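Local coordinates for protein putative isocitrate dehydrogenase, NAD-dependent (Methylococcus capsulatus, PDB 6LKY) that probably catalyses the NAD-dependent oxidative decarboxylation of isocitrate, with magnesium as its likely metal cofactor, at residues A[128-131]-A[136-139]; A[56-61]-A[86-91]; A[211-216]-A[234-239]; A[117-122]-A[150-155]; A[14-19]-A[278-283]. The protein carries 1 engineered substitution. All blocks are in the same frame, centred on the assembly; numbering follows the deposited sequence.

Contact 1: A[128-131]-A[136-139]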
# COMPACT_ATOMS: atom_id res chain seq x y z
N HIS A 128 2.60 -23.02 -1.11
CA HIS A 128 3.06 -24.24 -0.46
C HIS A 128 4.19 -23.90 0.51
O HIS A 128 4.86 -22.88 0.37
CB HIS A 128 3.53 -25.27 -1.48
CG HIS A 128 4.56 -24.75 -2.43
ND1 HIS A 128 5.91 -24.98 -2.27
CD2 HIS A 128 4.44 -24.03 -3.57
CE1 HIS A 128 6.58 -24.42 -3.26
NE2 HIS A 128 5.71 -23.84 -4.07
N PHE A 129 4.37 -24.78 1.50
CA PHE A 129 5.59 -24.79 2.29
C PHE A 129 6.64 -25.65 1.61
O PHE A 129 6.32 -26.56 0.84
CB PHE A 129 5.34 -25.33 3.71
CG PHE A 129 4.35 -24.53 4.52
CD1 PHE A 129 4.70 -23.28 5.03
CD2 PHE A 129 3.08 -25.03 4.79
CE1 PHE A 129 3.78 -22.54 5.79
CE2 PHE A 129 2.17 -24.31 5.56
CZ PHE A 129 2.53 -23.06 6.06
N ILE A 130 7.91 -25.33 1.85
CA ILE A 130 9.02 -26.23 1.60
C ILE A 130 9.48 -26.75 2.96
O ILE A 130 9.94 -25.97 3.83
CB ILE A 130 10.17 -25.54 0.84
CG1 ILE A 130 9.75 -25.25 -0.60
CG2 ILE A 130 11.40 -26.44 0.79
CD1 ILE A 130 9.45 -23.84 -0.84
N LYS A 131 9.37 -28.06 3.13
CA LYS A 131 9.57 -28.76 4.38
C LYS A 131 10.60 -29.86 4.18
O LYS A 131 10.73 -30.42 3.09
CB LYS A 131 8.29 -29.44 4.87
CG LYS A 131 7.09 -28.55 5.09
CD LYS A 131 5.96 -29.32 5.79
CE LYS A 131 4.78 -28.41 6.08
NZ LYS A 131 3.76 -29.06 6.95
N LYS A 136 9.48 -26.59 8.61
CA LYS A 136 9.29 -25.64 7.51
C LYS A 136 10.55 -24.83 7.34
O LYS A 136 10.94 -24.07 8.24
CB LYS A 136 8.10 -24.72 7.78
CG LYS A 136 6.75 -25.40 7.80
CD LYS A 136 5.74 -24.49 8.46
CE LYS A 136 4.36 -25.12 8.56
NZ LYS A 136 3.49 -24.24 9.41
N ILE A 137 11.21 -24.97 6.19
CA ILE A 137 12.40 -24.17 5.95
C ILE A 137 12.09 -22.97 5.06
O ILE A 137 12.88 -22.01 5.07
CB ILE A 137 13.55 -25.01 5.36
CG1 ILE A 137 13.17 -25.56 3.98
CG2 ILE A 137 14.00 -26.13 6.35
CD1 ILE A 137 14.35 -26.22 3.22
N ALA A 138 11.01 -23.02 4.29
CA ALA A 138 10.65 -21.90 3.42
C ALA A 138 9.19 -22.03 3.01
O ALA A 138 8.53 -23.01 3.35
CB ALA A 138 11.57 -21.83 2.18
N ALA A 139 8.69 -21.02 2.30
CA ALA A 139 7.32 -21.02 1.78
C ALA A 139 7.29 -20.23 0.48
O ALA A 139 8.12 -19.34 0.27
CB ALA A 139 6.31 -20.43 2.78
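The carbonyl oxygen of Ile130 is gripped by two backbone amides of the facing strand. Ile137 N reaches Ile130 O at 2.9 Å from almost straight ahead of the carbonyl, while Ala138 N comes in the carbonyl plane, on a lone pair, at 3.2 Å. Ile137 and Ala138 together face the single residue Ile130, a classic beta bulge in the hairpin of strands 127-132 and 135-146. The return bond is the straighter one: Ile130 N donates to Ala138 O at 2.8 Å with an angle of 165° at the hydrogen, although it stands well above the plane of that carbonyl. Past the bulge the pairing slips by one residue, so that Lys131 faces Lys136.

On the face carrying Phe129, Lys131, Lys136 and Ala139, the extended Lys136 chain runs over the Phe129 ring. Its CE sits over the ring centre, 3.6 Å from the centroid, as a CH-pi contact, and NZ, 4.1 Å from the centroid, adds a cation-pi interaction nearer the CZ end of the ring. The Lys131 chain lies alongside and points the same way, Lys131 CE lying 4.0 Å from Lys136 CG. Ile130, which shares the other face with Ala138, meets Ile137 at the bulge, Ile130 CG2 to Ile137 CG1 3.8 Å.

Ala138 and Ala139 also pair with a strand of the second subunit, continuing the sheet across the interface in the manner of the dimer arm of this family. Lys131 NZ and Lys136 NZ, like charges, are 5.4 Å apart; the ring face probably helps accommodate the Lys136 charge, which has a weak, long ion pair with Glu187 of the second subunit.

Contact 2: A[56-61]-A[86-91]. Engineered in segment 86-91: Leu88 (natural residue Phe).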
# COMPACT_ATOMS: atom_id res chain seq x y z
N ASP A 56 -25.84 -22.00 -3.45
CA ASP A 56 -27.03 -22.26 -4.26
C ASP A 56 -27.98 -21.06 -4.23
O ASP A 56 -28.52 -20.66 -5.27
CB ASP A 56 -27.75 -23.52 -3.75
CG ASP A 56 -26.91 -24.77 -3.89
OD1 ASP A 56 -25.91 -24.74 -4.64
OD2 ASP A 56 -27.24 -25.79 -3.24
N SER A 57 -28.18 -20.48 -3.05
CA SER A 57 -29.06 -19.32 -2.92
C SER A 57 -28.55 -18.14 -3.74
O SER A 57 -29.33 -17.46 -4.42
CB SER A 57 -29.21 -18.93 -1.45
OG SER A 57 -29.77 -17.64 -1.31
N ILE A 58 -27.24 -17.87 -3.67
CA ILE A 58 -26.71 -16.74 -4.43
C ILE A 58 -26.83 -17.00 -5.93
O ILE A 58 -27.17 -16.10 -6.71
CB ILE A 58 -25.26 -16.41 -4.04
CG1 ILE A 58 -25.17 -16.11 -2.54
CG2 ILE A 58 -24.77 -15.20 -4.85
CD1 ILE A 58 -23.75 -16.01 -2.01
N ARG A 59 -26.56 -18.23 -6.37
CA ARG A 59 -26.66 -18.50 -7.80
C ARG A 59 -28.10 -18.48 -8.28
O ARG A 59 -28.35 -18.21 -9.45
CB ARG A 59 -25.99 -19.82 -8.15
CG ARG A 59 -24.51 -19.73 -7.95
CD ARG A 59 -23.76 -20.71 -8.79
NE ARG A 59 -23.36 -21.87 -8.01
CZ ARG A 59 -22.11 -22.29 -7.94
NH1 ARG A 59 -21.17 -21.64 -8.61
NH2 ARG A 59 -21.81 -23.36 -7.21
N ALA A 60 -29.06 -18.77 -7.40
CA ALA A 60 -30.46 -18.64 -7.77
C ALA A 60 -30.87 -17.17 -7.86
O ALA A 60 -31.46 -16.75 -8.85
CB ALA A 60 -31.36 -19.39 -6.77
N ASN A 61 -30.55 -16.38 -6.83
CA ASN A 61 -31.03 -15.00 -6.76
C ASN A 61 -30.21 -14.03 -7.60
O ASN A 61 -30.76 -13.01 -8.04
CB ASN A 61 -31.05 -14.53 -5.31
CG ASN A 61 -31.99 -15.35 -4.45
OD1 ASN A 61 -32.91 -16.00 -4.96
ND2 ASN A 61 -31.78 -15.31 -3.14
N GLN A 86 -14.76 -15.78 -6.62
CA GLN A 86 -14.28 -16.66 -7.68
C GLN A 86 -15.35 -17.65 -8.16
O GLN A 86 -15.47 -17.88 -9.36
CB GLN A 86 -13.04 -17.41 -7.21
CG GLN A 86 -11.86 -16.46 -6.99
CD GLN A 86 -10.65 -17.16 -6.39
OE1 GLN A 86 -10.76 -18.24 -5.83
NE2 GLN A 86 -9.50 -16.51 -6.48
N ALA A 87 -16.11 -18.23 -7.23
CA ALA A 87 -17.16 -19.19 -7.58
C ALA A 87 -18.26 -18.53 -8.40
O ALA A 87 -18.87 -19.17 -9.27
CB ALA A 87 -17.74 -19.83 -6.32
N LEU A 88 -18.53 -17.25 -8.17
CA LEU A 88 -19.55 -16.52 -8.90
C LEU A 88 -18.98 -15.68 -10.03
O LEU A 88 -19.74 -14.93 -10.66
CB LEU A 88 -20.34 -15.63 -7.94
CG LEU A 88 -21.06 -16.42 -6.85
CD1 LEU A 88 -21.40 -15.51 -5.67
CD2 LEU A 88 -22.28 -17.06 -7.45
N ASN A 89 -17.67 -15.77 -10.30
CA ASN A 89 -17.03 -15.03 -11.40
C ASN A 89 -17.26 -13.52 -11.27
O ASN A 89 -17.48 -12.82 -12.26
CB ASN A 89 -17.51 -15.52 -12.77
CG ASN A 89 -17.30 -17.02 -12.96
OD1 ASN A 89 -16.39 -17.62 -12.38
ND2 ASN A 89 -18.16 -17.63 -13.77
N LEU A 90 -17.17 -13.00 -10.04
CA LEU A 90 -17.37 -11.57 -9.80
C LEU A 90 -16.02 -10.88 -9.97
O LEU A 90 -15.34 -10.53 -9.01
CB LEU A 90 -17.97 -11.33 -8.42
CG LEU A 90 -19.13 -12.25 -8.03
CD1 LEU A 90 -19.52 -12.08 -6.56
CD2 LEU A 90 -20.33 -11.98 -8.95
N TYR A 91 -15.63 -10.68 -11.23
CA TYR A 91 -14.26 -10.29 -11.53
C TYR A 91 -13.96 -8.81 -11.28
O TYR A 91 -12.78 -8.46 -11.17
CB TYR A 91 -13.91 -10.69 -12.97
CG TYR A 91 -14.67 -9.93 -14.03
CD1 TYR A 91 -14.21 -8.71 -14.50
CD2 TYR A 91 -15.86 -10.43 -14.55
CE1 TYR A 91 -14.90 -8.01 -15.46
CE2 TYR A 91 -16.56 -9.74 -15.52
CZ TYR A 91 -16.08 -8.53 -15.97
OH TYR A 91 -16.77 -7.84 -16.94
O HOH W 1 -18.32 -21.68 -10.38
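A single methyl pair, Ile58 CG2 against Leu88 CD1, is pressed to 3.5 Å, tighter than ordinary van der Waals contact. Leu88 is an engineered residue, phenylalanine in the natural sequence, so this packing belongs to the deposited variant. Its two branches divide the work. CD1 faces Ile58, the two side chains meeting at about a right angle, while CD2 rests on the aliphatic part of Arg59, 3.5 Å from CG. With CG of Leu88 placed beside its backbone N (chi1 -61°), both methyls are carried across to helix 52-61.

Beyond its CG, Arg59 bends at chi3 (-101°), and its guanidinium turns an edge to the carbonyl of Ala87. NH1 stops 3.4 Å from Ala87 O at an angle too poor for a hydrogen bond. A water joins them instead: it donates to Ala87 O at 2.8 Å and accepts only a weak bond from Arg59 NH1. The polar half of the contact is therefore loose and the apolar half close.

Asn89, with positive phi, ends helix 80-87 in a Schellman motif, and Leu90 follows as the centre of an inverse gamma turn into strand 92-98. Helix 52-61 packs through Ile58 on Thr5 of strand 2-7, and Ser57 bonds to Thr5 and Asp34. The contact thus sets the end of one helix beside the last turns of another, with the large mixed sheet behind them.

Contact 3: A[211-216]-A[234-239]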
# COMPACT_ATOMS: atom_id res chain seq x y z
N MET A 211 2.26 7.15 -2.41
CA MET A 211 2.72 8.48 -2.01
C MET A 211 1.81 9.57 -2.59
O MET A 211 1.35 10.47 -1.88
CB MET A 211 4.17 8.69 -2.45
CG MET A 211 4.72 10.12 -2.26
SD MET A 211 4.20 11.25 -3.58
CE MET A 211 5.05 10.54 -5.02
N GLN A 212 1.50 9.45 -3.89
CA GLN A 212 0.68 10.45 -4.56
C GLN A 212 -0.73 10.48 -3.99
O GLN A 212 -1.33 11.56 -3.84
CB GLN A 212 0.65 10.17 -6.07
CG GLN A 212 1.94 10.64 -6.79
CD GLN A 212 2.19 9.96 -8.15
OE1 GLN A 212 1.27 9.42 -8.77
NE2 GLN A 212 3.45 9.98 -8.61
N MET A 213 -1.27 9.32 -3.62
CA MET A 213 -2.60 9.28 -3.03
C MET A 213 -2.63 9.98 -1.68
O MET A 213 -3.61 10.68 -1.36
CB MET A 213 -3.09 7.85 -2.89
CG MET A 213 -3.46 7.21 -4.21
SD MET A 213 -4.18 5.57 -4.01
CE MET A 213 -5.73 6.05 -3.22
N VAL A 214 -1.59 9.83 -0.86
CA VAL A 214 -1.67 10.54 0.42
C VAL A 214 -1.41 12.04 0.26
O VAL A 214 -1.90 12.84 1.07
CB VAL A 214 -0.74 9.95 1.50
CG1 VAL A 214 -1.14 8.53 1.84
CG2 VAL A 214 0.72 10.05 1.11
N MET A 215 -0.65 12.46 -0.76
CA MET A 215 -0.31 13.88 -0.87
C MET A 215 -1.29 14.72 -1.68
O MET A 215 -1.47 15.91 -1.40
CB MET A 215 1.07 14.04 -1.48
CG MET A 215 2.14 13.47 -0.60
SD MET A 215 3.78 13.82 -1.21
CE MET A 215 3.96 15.52 -0.67
N GLN A 216 -1.93 14.13 -2.67
CA GLN A 216 -2.77 14.62 -3.75
C GLN A 216 -3.74 13.64 -4.37
O GLN A 216 -3.70 13.39 -5.58
CB GLN A 216 -1.88 15.26 -4.77
CG GLN A 216 -2.50 16.29 -5.63
CD GLN A 216 -1.47 17.03 -6.36
OE1 GLN A 216 -1.02 16.59 -7.36
NE2 GLN A 216 -1.60 18.42 -6.15
N SER A 234 -7.42 0.73 -2.06
CA SER A 234 -8.76 1.11 -1.66
C SER A 234 -8.85 1.31 -0.15
O SER A 234 -9.63 2.17 0.30
CB SER A 234 -9.78 0.07 -2.16
OG SER A 234 -9.63 -1.20 -1.54
N ASP A 235 -8.05 0.59 0.65
CA ASP A 235 -8.05 0.89 2.09
C ASP A 235 -7.34 2.21 2.39
O ASP A 235 -7.73 2.95 3.30
CB ASP A 235 -7.40 -0.24 2.87
CG ASP A 235 -8.38 -1.35 3.18
OD1 ASP A 235 -9.40 -1.43 2.46
OD2 ASP A 235 -8.12 -2.14 4.12
N LEU A 236 -6.27 2.51 1.65
CA LEU A 236 -5.65 3.82 1.74
C LEU A 236 -6.68 4.93 1.47
O LEU A 236 -6.79 5.91 2.22
CB LEU A 236 -4.46 3.88 0.76
CG LEU A 236 -3.35 4.93 0.84
CD1 LEU A 236 -2.24 4.63 -0.18
CD2 LEU A 236 -3.87 6.35 0.62
N ALA A 237 -7.45 4.77 0.38
CA ALA A 237 -8.48 5.76 0.03
C ALA A 237 -9.54 5.88 1.12
O ALA A 237 -9.97 6.99 1.47
CB ALA A 237 -9.11 5.38 -1.31
N ALA A 238 -9.96 4.74 1.68
CA ALA A 238 -10.90 4.77 2.79
C ALA A 238 -10.36 5.63 3.91
O ALA A 238 -11.07 6.46 4.48
CB ALA A 238 -11.18 3.35 3.28
N GLY A 239 -9.08 5.43 4.24
CA GLY A 239 -8.45 6.29 5.23
C GLY A 239 -8.55 7.75 4.87
O GLY A 239 -8.82 8.60 5.72
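Leu236 CD2 fits between two residues of the neighbouring helix, lying 3.9 Å from Met213 CB and 3.7 Å from Val214 CG1. The Leu236 branch gets there because its CG stands opposite the backbone N (chi1 -163°), which sends the side chain out toward helix 206-215. It meets Val214 at about a right angle; that valine is modelled in two conformations, so its part of the packing holds for one of them.

Met213 reaches the other way. Its thioether turns at chi3 (68°) and brings the terminal methyl CE to 3.9 Å from Ala237 CB, so the end of the Met213 chain is what meets Ala237. The two helical segments run nearly parallel, 14° apart, with axes 10.2 Å from each other, and strand 222-225 connects their helices along the chain. Val214 also packs on Gly239 of the second subunit and Met211 on its Asp235, consistent with the helical bundle at the dimer interface of isocitrate and isopropylmalate dehydrogenases.

Every side chain that touches here is buried and apolar. Leu112 of strand 111-117 lies against both Met213 and Ala237, closing the layer on the sheet side, while Met211 of helix 206-215, whose side chain sets off away from helix 227-240, touches a bound NAD.

Contact 4: A[117-122]-A[150-155]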
# COMPACT_ATOMS: atom_id res chain seq x y z
N GLU A 117 -9.18 -6.00 -9.92
CA GLU A 117 -9.33 -7.37 -10.37
C GLU A 117 -9.57 -8.27 -9.17
O GLU A 117 -8.86 -8.20 -8.17
CB GLU A 117 -8.08 -7.82 -11.14
CG GLU A 117 -8.33 -9.01 -12.08
CD GLU A 117 -8.60 -10.31 -11.33
OE1 GLU A 117 -7.87 -10.61 -10.35
OE2 GLU A 117 -9.55 -11.04 -11.71
N ASN A 118 -10.57 -9.13 -9.28
CA ASN A 118 -11.18 -9.73 -8.10
C ASN A 118 -11.02 -11.23 -8.04
O ASN A 118 -11.48 -11.83 -7.06
CB ASN A 118 -12.67 -9.37 -8.08
CG ASN A 118 -13.20 -9.10 -6.68
OD1 ASN A 118 -12.45 -8.76 -5.76
ND2 ASN A 118 -14.52 -9.20 -6.53
N THR A 119 -10.40 -11.87 -9.04
CA THR A 119 -10.41 -13.32 -9.11
C THR A 119 -9.04 -13.98 -9.17
O THR A 119 -8.97 -15.20 -8.96
CB THR A 119 -11.22 -13.80 -10.33
OG1 THR A 119 -10.62 -13.31 -11.53
CG2 THR A 119 -12.67 -13.33 -10.25
N GLU A 120 -7.95 -13.26 -9.47
CA GLU A 120 -6.66 -13.94 -9.60
C GLU A 120 -5.53 -13.15 -8.92
O GLU A 120 -5.71 -12.66 -7.80
CB GLU A 120 -6.36 -14.23 -11.08
CG GLU A 120 -6.52 -13.01 -12.02
CD GLU A 120 -6.26 -13.32 -13.50
OE1 GLU A 120 -6.58 -14.45 -13.94
OE2 GLU A 120 -5.76 -12.43 -14.23
N GLY A 121 -4.37 -13.02 -9.57
CA GLY A 121 -3.24 -12.37 -8.91
C GLY A 121 -2.77 -13.16 -7.70
O GLY A 121 -2.73 -14.40 -7.73
N LEU A 122 -2.46 -12.46 -6.61
CA LEU A 122 -2.01 -13.15 -5.40
C LEU A 122 -3.16 -13.77 -4.60
O LEU A 122 -2.92 -14.33 -3.53
CB LEU A 122 -1.21 -12.20 -4.51
CG LEU A 122 0.25 -11.93 -4.90
CD1 LEU A 122 0.73 -10.65 -4.29
CD2 LEU A 122 1.17 -13.06 -4.48
N SER A 150 -7.04 -10.02 -17.27
CA SER A 150 -6.59 -8.64 -17.40
C SER A 150 -7.45 -7.86 -18.38
O SER A 150 -7.84 -6.71 -18.12
CB SER A 150 -5.13 -8.61 -17.84
OG SER A 150 -4.35 -9.46 -17.03
N GLU A 151 -7.73 -8.46 -19.54
CA GLU A 151 -8.56 -7.82 -20.55
C GLU A 151 -9.90 -7.41 -19.97
O GLU A 151 -10.36 -6.27 -20.15
CB GLU A 151 -8.77 -8.75 -21.75
CG GLU A 151 -7.60 -8.77 -22.72
CD GLU A 151 -7.74 -9.89 -23.73
OE1 GLU A 151 -8.81 -10.54 -23.71
OE2 GLU A 151 -6.80 -10.12 -24.52
N ARG A 152 -10.56 -8.33 -19.26
CA ARG A 152 -11.91 -8.01 -18.82
C ARG A 152 -11.89 -6.97 -17.71
O ARG A 152 -12.75 -6.07 -17.71
CB ARG A 152 -12.65 -9.29 -18.41
CG ARG A 152 -12.09 -10.05 -17.21
CD ARG A 152 -12.95 -11.30 -16.92
NE ARG A 152 -12.42 -12.08 -15.80
CZ ARG A 152 -12.94 -13.23 -15.38
NH1 ARG A 152 -14.01 -13.74 -16.00
NH2 ARG A 152 -12.42 -13.87 -14.35
N ILE A 153 -10.91 -7.01 -16.78
CA ILE A 153 -10.93 -5.98 -15.73
C ILE A 153 -10.58 -4.60 -16.31
O ILE A 153 -11.17 -3.58 -15.90
CB ILE A 153 -10.03 -6.35 -14.53
CG1 ILE A 153 -10.35 -5.44 -13.34
CG2 ILE A 153 -8.54 -6.24 -14.84
CD1 ILE A 153 -11.78 -5.60 -12.80
N ILE A 154 -9.67 -4.54 -17.28
CA ILE A 154 -9.29 -3.22 -17.80
C ILE A 154 -10.41 -2.65 -18.68
O ILE A 154 -10.71 -1.44 -18.62
CB ILE A 154 -7.94 -3.29 -18.53
CG1 ILE A 154 -6.81 -3.59 -17.52
CG2 ILE A 154 -7.67 -1.96 -19.29
CD1 ILE A 154 -5.59 -4.32 -18.12
N ARG A 155 -11.04 -3.50 -19.51
CA ARG A 155 -12.21 -3.02 -20.24
C ARG A 155 -13.32 -2.58 -19.29
O ARG A 155 -13.99 -1.58 -19.54
CB ARG A 155 -12.74 -4.10 -21.19
CG ARG A 155 -11.82 -4.40 -22.36
CD ARG A 155 -12.58 -4.93 -23.55
NE ARG A 155 -11.74 -4.90 -24.74
CZ ARG A 155 -11.06 -5.95 -25.18
NH1 ARG A 155 -11.16 -7.11 -24.53
NH2 ARG A 155 -10.30 -5.86 -26.27
O HOH W 2 -10.60 -10.42 -14.25
O HOH W 3 -5.26 -9.82 -13.81
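The turn that leaves strand 111-117 is tied together by the carboxylate of its own Glu117 and laid against helix 147-163, where Glu117 meets Ile153. Beside this packing, the bent Glu117 chain curls back over residues 119 and 120. OE1 takes the amide of Glu120 on its syn lone pair at 2.8 Å. OE2 accepts Thr119 N, which comes from above the carboxylate plane at 2.9 Å, and also the hydroxyl Thr119 OG1. With both oxygens held by the turn, the carboxylate can hardly rotate.

The aliphatic part of the same side chain supplies the contact with the helix. Glu117 CG lies 3.9 Å from Ile153 CG2, the two chains meeting at about a right angle, and Ile153 CG1 reaches Glu117 N at 3.7 Å.

Arg152 reaches across from the helix. Its CG sits between backbone N and carbonyl carbon (chi1 64°), and the chain then runs straight to the guanidinium. NH2 gives Thr119 OG1 a weak bond, 3.4 Å long. A water in the guanidinium plane is the firmer link, accepting from Arg152 NE at 2.9 Å and donating to Glu117 OE2 at 2.8 Å; opposite charges thus face each other through solvent and probably attract. A second water joins Glu120 OE2 to Ser150 OG, weakly at the serine. The main polar partners of Glu120 and Ser150 lie on Thr146.

Around the turn, Glu117 pairs through its backbone with Thr225 of strand 222-225, and Phe185 of helix 181-193 covers Ser150 and Ile153.

Contact 5: A[14-19]-A[278-283]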
# COMPACT_ATOMS: atom_id res chain seq x y z
N PRO A 14 -23.45 -8.59 11.86
CA PRO A 14 -24.91 -8.61 12.10
C PRO A 14 -25.50 -7.26 12.49
O PRO A 14 -26.57 -6.91 11.97
CB PRO A 14 -25.07 -9.67 13.20
CG PRO A 14 -23.94 -10.62 12.95
CD PRO A 14 -22.78 -9.72 12.54
N SER A 15 -24.84 -6.48 13.35
CA SER A 15 -25.41 -5.19 13.72
C SER A 15 -25.49 -4.26 12.52
O SER A 15 -26.57 -3.75 12.19
CB SER A 15 -24.62 -4.55 14.86
OG SER A 15 -23.27 -4.29 14.51
N ILE A 16 -24.37 -4.07 11.82
CA ILE A 16 -24.36 -3.11 10.71
C ILE A 16 -25.28 -3.58 9.58
O ILE A 16 -26.01 -2.79 8.99
CB ILE A 16 -22.92 -2.85 10.24
CG1 ILE A 16 -22.32 -4.11 9.61
CG2 ILE A 16 -22.08 -2.35 11.40
CD1 ILE A 16 -20.93 -3.91 9.05
N VAL A 17 -25.30 -4.89 9.31
CA VAL A 17 -26.21 -5.40 8.29
C VAL A 17 -27.65 -5.14 8.73
O VAL A 17 -28.49 -4.70 7.93
CB VAL A 17 -25.95 -6.90 8.03
CG1 VAL A 17 -27.10 -7.54 7.25
CG2 VAL A 17 -24.61 -7.11 7.31
N ASP A 18 -27.92 -5.33 10.02
CA ASP A 18 -29.24 -5.00 10.53
C ASP A 18 -29.56 -3.55 10.22
O ASP A 18 -30.56 -3.25 9.56
CB ASP A 18 -29.31 -5.29 12.03
CG ASP A 18 -30.72 -5.17 12.58
OD1 ASP A 18 -31.59 -5.99 12.19
OD2 ASP A 18 -30.97 -4.25 13.38
N ALA A 19 -28.63 -2.65 10.58
CA ALA A 19 -28.82 -1.24 10.29
C ALA A 19 -29.13 -1.04 8.82
O ALA A 19 -30.14 -0.41 8.46
CB ALA A 19 -27.59 -0.44 10.72
N THR A 278 -22.19 3.15 8.27
CA THR A 278 -22.22 3.88 7.01
C THR A 278 -21.78 3.01 5.84
O THR A 278 -22.42 3.00 4.79
CB THR A 278 -21.32 5.11 7.11
OG1 THR A 278 -21.75 5.92 8.21
CG2 THR A 278 -21.33 5.91 5.81
N ALA A 279 -20.66 2.28 6.00
CA ALA A 279 -20.15 1.47 4.90
C ALA A 279 -21.18 0.45 4.44
O ALA A 279 -21.43 0.31 3.24
CB ALA A 279 -18.85 0.77 5.33
N MET A 280 -21.81 -0.25 5.39
CA MET A 280 -22.83 -1.23 5.01
C MET A 280 -24.03 -0.56 4.36
O MET A 280 -24.60 -1.08 3.39
CB MET A 280 -23.27 -2.03 6.23
CG MET A 280 -23.87 -3.38 5.86
SD MET A 280 -22.60 -4.52 5.25
CE MET A 280 -23.35 -5.12 3.74
N ILE A 281 -24.42 0.62 4.86
CA ILE A 281 -25.55 1.34 4.28
C ILE A 281 -25.23 1.78 2.85
O ILE A 281 -26.06 1.65 1.95
CB ILE A 281 -25.93 2.50 5.21
CG1 ILE A 281 -26.58 1.93 6.49
CG2 ILE A 281 -26.91 3.43 4.56
CD1 ILE A 281 -26.38 2.78 7.73
N MET A 282 -24.00 2.26 2.61
CA MET A 282 -23.57 2.64 1.26
C MET A 282 -23.50 1.43 0.34
O MET A 282 -23.81 1.53 -0.85
CB MET A 282 -22.21 3.35 1.29
CG MET A 282 -22.20 4.74 1.95
SD MET A 282 -23.35 5.92 1.17
CE MET A 282 -22.47 6.24 -0.37
N ALA A 283 -23.10 0.27 0.88
CA ALA A 283 -23.18 -0.96 0.09
C ALA A 283 -24.61 -1.23 -0.34
O ALA A 283 -24.87 -1.62 -1.48
CB ALA A 283 -22.61 -2.15 0.88
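Helix 278-290 meets helix 13-26 through Met280, which packs on Ile16 and Val17 and so joins the first helix of the chain, the one following strand 2-7 in this dehydrogenase fold, to a helix some 260 residues later. At the start of 278-283, Thr278 bonds to Asn276 through its hydroxyl, and the Ala279 backbone is bonded to Gly245.

Met280 carries the contact. A trans first torsion (chi1 -157°) swings CG away from the backbone N, and further bends at chi2 and chi3 fold the thioether along helix 13-26 instead of letting it run straight out. CB lies 4.1 Å from Ile16 CG1, the two side chains meeting at about a right angle. CG comes 3.8 Å from the carbonyl oxygen Ile16 O, so it rests against backbone as well as side chain, and the CA atoms of Ile16 and Met280 are 6.2 Å apart, so the two backbones come near each other here.

One residue on, Ile281 lies near helix 13-26 and packs on its Ala20 and Val23, and also on Val304 of helix 294-310 and Ile333 of helix 326-337.

The packing lies close behind the cofactor: the Ile16 side chain is about 5 Å from a bound NAD, and that of Met280 is about 5 Å from the side chain of Glu260, an NAD-binding residue. The sulfur of Met280 touches both residues of helix 13-26, with SD 4.2 Å from Ile16 CD1 and 3.9 Å from Val17 CG2.

How the contacts relate
Contacts 3 and 5 are buried helix pairs with purely apolar side-chain packing, their nearest atoms about 8 Å apart. Contacts 2 and 4 are partly buried and bring in arginines bridged by water; they touch each other, Leu90 O lying 2.9 Å from Asn118 ND2 in a probable hydrogen bond. Contact 1 stands apart on the surface, its centre 32 Å from that of the chain, and is built of backbone bonds and a lysine over a ring. Strand 135-146 of contact 1 leads directly into helix 147-163 of contact 4. Contacts 1 and 3 both touch the second subunit, one through a shared sheet, the other through helices.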